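Side-chain contacts in fructooligosaccharide ABC transporter substrate-binding protein FusA (Streptococcus pneumoniae, PDB 5G5Y), which binds kestose, nystose and longer fructooligosaccharides, but not sucrose, as the calcium-binding solute receptor of the FusABC-MsmK import transporter: residues 73-76 / 80-83; 108-111 / 115-118. All coordinates share one frame; numbering follows the deposited sequence.

Contact 1 closes the C-terminal end of helix 69-77 against the loop behind it; contact 2, next along the chain, folds the end of helix 104-109 back on the loop leading to strand 121-123. Contact 1 is half buried, whereas contact 2 is largely buried, although its His115 reaches a zinc ion. The two adjoin: Ala76 CB packs on Tyr117 CE1 at 3.5 Å, and Pro83 lies beside both Tyr117 and His115. Each combines apolar packing with a backbone hydrogen bond and a bridging water; contact 2 adds Ser118 OG on that water and the zinc-binding His115. Ser118 lies about 7 Å from substrate-binding Lys309, side chain to side chain, against about 11 Å for Trp75.

Contact 1. Residues 73-76 / 80-83; sequences MNWA and VIIP
Trp75 O, at the C-terminal end of helix 69-77, receives Val80 N at 2.8 Å, a six-to-one bond consistent with a Schellman-type helix end. The N-H bends to 135° at the hydrogen, and Ile81 N adds a weak second bond to Trp75 O at 3.4 Å. The reversal sends residues 80-83 alongside strand 310-312 of the mixed sheet of one lobe in this two-lobed solute-binding protein; Val80 pairs by backbone with Ser314, Ile82 with Ile312.

The tight side is aliphatic and centres on Trp75 CB. Val80 CB approaches it to 4.0 Å, the apolar contact expected beside a six-to-one bond. Ile81 CG1 comes to 3.8 Å from Trp75 CB, with CD1 and CG2 of the same isoleucine close behind, so three carbons on both branches of Ile81 lie against the Trp75 methylene. Ile81 can do this because CG1 is set between its own backbone N and carbonyl carbon (chi1 63°), which turns it against the helix. The indole itself runs on past the loop toward Arg49, Asn50 and Ile53 of helix 45-55, while Ile81 CG2 and Val80 CG1 stand obliquely to its ring.

Packing thins toward Ala76, whose methyl points away from the loop, packs on Tyr117 and stays 4.4 Å from Ile81 CG1. Here the two backbones are joined through a single water, which donates one hydrogen to Ala76 O and the other to Ile81 O, each at 2.8 Å.

Contact 2. Residues 108-111 / 115-118; sequences LMTA and HIYS. With ZN (zinc ion), chain K.
Tyr117 meets Ala111 at the ring edge, the Ala111 methyl lying near the ring plane 3.8 Å from CE2. Ala76 of helix 69-77 covers one face of the phenol; over the opposite face sits His115 CB, 3.5 Å from Tyr117 CZ. Pro83 lies against one face of the His115 imidazole. Asp113 holds the hydroxyl and, through its other oxygen, His115 N, which braces the turn. The turn is closed by Ala111 N, which gives His115 O a straight 2.7 Å bond, 164° at the hydrogen.

Next to this bond, chi1 of Ile116 (-64°) sets CG2 opposite the backbone N, toward Met109, whose chain bends at chi3 (59°) to bring CE within 3.9 Å of Ile116 CG2. On the polar side, one water donates to Met109 O and Ser118 OG and accepts from Tyr117 N, joining the helix end to the loop; Ser118 OG also bonds Arg307 O.

His115 NE2 binds the zinc ion at 2.3 Å, with waters as further ligands, one of them doubtfully short. Glu85, which also accepts from Ile116 N, bonds ND1; with zinc at NE2 it probably fixes the imidazole's rotation, and it probably strengthens NE2 as a zinc donor.

Contact 1. Residues 73-76 / 80-83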
loop_
_atom_site.group_PDB
_atom_site.type_symbol
_atom_site.label_atom_id
_atom_site.label_comp_id
_atom_site.label_asym_id
_atom_site.label_seq_id
_atom_site.Cartn_x
_atom_site.Cartn_y
_atom_site.Cartn_z
ATOM N N MET A 73 20.289 3.970 -6.841
ATOM C CA MET A 73 21.687 3.994 -6.390
ATOM C C MET A 73 22.676 3.620 -7.486
ATOM O O MET A 73 23.700 4.275 -7.641
ATOM C CB MET A 73 21.902 3.050 -5.195
ATOM C CG MET A 73 21.382 3.562 -3.862
ATOM S SD MET A 73 21.570 5.342 -3.586
ATOM C CE MET A 73 21.541 5.218 -1.789
ATOM N N ASN A 74 22.373 2.550 -8.215
ATOM C CA ASN A 74 23.218 2.168 -9.338
ATOM C C ASN A 74 23.284 3.297 -10.368
ATOM O O ASN A 74 24.369 3.670 -10.797
ATOM C CB ASN A 74 22.712 0.895 -9.991
ATOM C CG ASN A 74 23.208 -0.350 -9.298
ATOM O OD1 ASN A 74 24.282 -0.351 -8.658
ATOM N ND2 ASN A 74 22.425 -1.425 -9.399
ATOM N N TRP A 75 22.130 3.853 -10.738
ATOM C CA TRP A 75 22.104 4.899 -11.765
ATOM C C TRP A 75 22.832 6.165 -11.328
ATOM O O TRP A 75 23.506 6.803 -12.143
ATOM C CB TRP A 75 20.686 5.266 -12.165
ATOM C CG TRP A 75 19.938 4.178 -12.798
ATOM C CD1 TRP A 75 20.455 3.070 -13.417
ATOM C CD2 TRP A 75 18.504 4.053 -12.882
ATOM N NE1 TRP A 75 19.429 2.270 -13.875
ATOM C CE2 TRP A 75 18.226 2.840 -13.559
ATOM C CE3 TRP A 75 17.437 4.820 -12.414
ATOM C CZ2 TRP A 75 16.922 2.401 -13.815
ATOM C CZ3 TRP A 75 16.141 4.410 -12.693
ATOM C CH2 TRP A 75 15.890 3.197 -13.377
ATOM N N ALA A 76 22.681 6.516 -10.060
ATOM C CA ALA A 76 23.407 7.656 -9.473
ATOM C C ALA A 76 24.911 7.425 -9.491
ATOM O O ALA A 76 25.674 8.281 -9.967
ATOM C CB ALA A 76 22.940 7.912 -8.049
ATOM N N VAL A 80 24.148 7.981 -14.571
ATOM C CA VAL A 80 23.005 7.951 -15.515
ATOM C C VAL A 80 21.963 9.029 -15.154
ATOM O O VAL A 80 21.420 9.715 -16.043
ATOM C CB VAL A 80 22.381 6.548 -15.552
ATOM C CG1 VAL A 80 21.053 6.519 -16.296
ATOM C CG2 VAL A 80 23.384 5.566 -16.163
ATOM N N ILE A 81 21.730 9.191 -13.857
ATOM C CA ILE A 81 20.789 10.202 -13.371
ATOM C C ILE A 81 21.555 11.193 -12.547
ATOM O O ILE A 81 22.611 10.859 -12.044
ATOM C CB ILE A 81 19.604 9.599 -12.576
ATOM C CG1 ILE A 81 20.037 8.886 -11.277
ATOM C CG2 ILE A 81 18.826 8.654 -13.486
ATOM C CD1 ILE A 81 18.892 8.355 -10.426
ATOM N N ILE A 82 20.980 12.368 -12.334
ATOM C CA ILE A 82 21.648 13.437 -11.607
ATOM C C ILE A 82 20.939 13.780 -10.290
ATOM O O ILE A 82 19.717 13.518 -10.142
ATOM C CB ILE A 82 21.757 14.716 -12.458
ATOM C CG1 ILE A 82 20.372 15.308 -12.808
ATOM C CG2 ILE A 82 22.541 14.384 -13.729
ATOM C CD1 ILE A 82 20.411 16.742 -13.311
ATOM N N PRO A 83 21.697 14.369 -9.333
ATOM C CA PRO A 83 21.046 14.924 -8.157
ATOM C C PRO A 83 20.191 16.138 -8.529
ATOM O O PRO A 83 20.578 16.938 -9.385
ATOM C CB PRO A 83 22.214 15.326 -7.238
ATOM C CG PRO A 83 23.445 14.752 -7.840
ATOM C CD PRO A 83 23.161 14.564 -9.305
HETATM O O HOH W 1 24.753 10.884 -10.229
#

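Contact 2. Residues 108-111 / 115-118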
loop_
_atom_site.group_PDB
_atom_site.type_symbol
_atom_site.label_atom_id
_atom_site.label_comp_id
_atom_site.label_asym_id
_atom_site.label_seq_id
_atom_site.Cartn_x
_atom_site.Cartn_y
_atom_site.Cartn_z
ATOM N N LEU A 108 12.404 11.330 3.336
ATOM C CA LEU A 108 12.199 10.103 2.543
ATOM C C LEU A 108 12.805 10.198 1.137
ATOM O O LEU A 108 13.148 9.178 0.542
ATOM C CB LEU A 108 10.711 9.786 2.451
ATOM C CG LEU A 108 9.927 9.471 3.733
ATOM C CD1 LEU A 108 8.498 9.091 3.394
ATOM C CD2 LEU A 108 10.569 8.385 4.576
ATOM N N MET A 109 12.933 11.431 0.619
ATOM C CA MET A 109 13.434 11.681 -0.708
ATOM C C MET A 109 14.962 11.671 -0.758
ATOM O O MET A 109 15.544 11.478 -1.825
ATOM C CB MET A 109 12.892 13.002 -1.244
ATOM C CG MET A 109 11.396 13.004 -1.506
ATOM S SD MET A 109 10.812 14.687 -1.815
ATOM C CE MET A 109 11.746 15.211 -3.231
ATOM N N THR A 110 15.612 11.832 0.388
ATOM C CA THR A 110 17.060 12.111 0.442
ATOM C C THR A 110 17.858 10.834 0.657
ATOM O O THR A 110 17.598 10.123 1.611
ATOM C CB THR A 110 17.339 13.116 1.582
ATOM O OG1 THR A 110 16.649 14.340 1.312
ATOM C CG2 THR A 110 18.793 13.459 1.681
ATOM N N ALA A 111 18.828 10.567 -0.215
ATOM C CA ALA A 111 19.696 9.390 -0.097
ATOM C C ALA A 111 20.662 9.560 1.075
ATOM O O ALA A 111 20.868 10.681 1.535
ATOM C CB ALA A 111 20.426 9.162 -1.388
ATOM N N HIS A 115 22.041 13.578 -1.222
ATOM C CA HIS A 115 21.394 14.001 -2.467
ATOM C C HIS A 115 19.947 13.501 -2.620
ATOM O O HIS A 115 19.551 12.496 -2.022
ATOM C CB HIS A 115 22.212 13.522 -3.652
ATOM C CG HIS A 115 23.530 14.190 -3.749
ATOM N ND1 HIS A 115 23.637 15.552 -3.919
ATOM C CD2 HIS A 115 24.795 13.715 -3.662
ATOM C CE1 HIS A 115 24.909 15.893 -3.947
ATOM N NE2 HIS A 115 25.628 14.802 -3.783
ATOM N N ILE A 116 19.177 14.207 -3.447
ATOM C CA ILE A 116 17.858 13.709 -3.886
ATOM C C ILE A 116 18.028 13.322 -5.351
ATOM O O ILE A 116 18.589 14.114 -6.131
ATOM C CB ILE A 116 16.771 14.786 -3.690
ATOM C CG1 ILE A 116 16.631 15.091 -2.199
ATOM C CG2 ILE A 116 15.434 14.349 -4.278
ATOM C CD1 ILE A 116 15.780 16.299 -1.888
ATOM N N TYR A 117 17.605 12.102 -5.720
ATOM C CA TYR A 117 17.772 11.589 -7.085
ATOM C C TYR A 117 16.494 11.408 -7.882
ATOM O O TYR A 117 16.565 11.013 -9.036
ATOM C CB TYR A 117 18.517 10.252 -7.039
ATOM C CG TYR A 117 19.931 10.392 -6.534
ATOM C CD1 TYR A 117 20.905 11.001 -7.318
ATOM C CD2 TYR A 117 20.304 9.922 -5.282
ATOM C CE1 TYR A 117 22.218 11.128 -6.880
ATOM C CE2 TYR A 117 21.635 10.029 -4.837
ATOM C CZ TYR A 117 22.581 10.635 -5.646
ATOM O OH TYR A 117 23.900 10.805 -5.210
ATOM N N SER A 118 15.334 11.661 -7.283
ATOM C CA SER A 118 14.086 11.348 -7.946
ATOM C C SER A 118 12.969 12.164 -7.364
ATOM O O SER A 118 13.101 12.700 -6.264
ATOM C CB SER A 118 13.763 9.833 -7.863
ATOM O OG SER A 118 13.519 9.393 -6.555
HETATM ZN ZN ZN K . 27.866 14.246 -3.410
HETATM O O HOH W 2 15.538 10.229 -4.424
HETATM O O HOH W 3 27.796 12.990 -1.221
HETATM O O HOH W 4 28.024 15.424 -5.079
HETATM O O HOH W 5 27.729 15.286 -2.145
#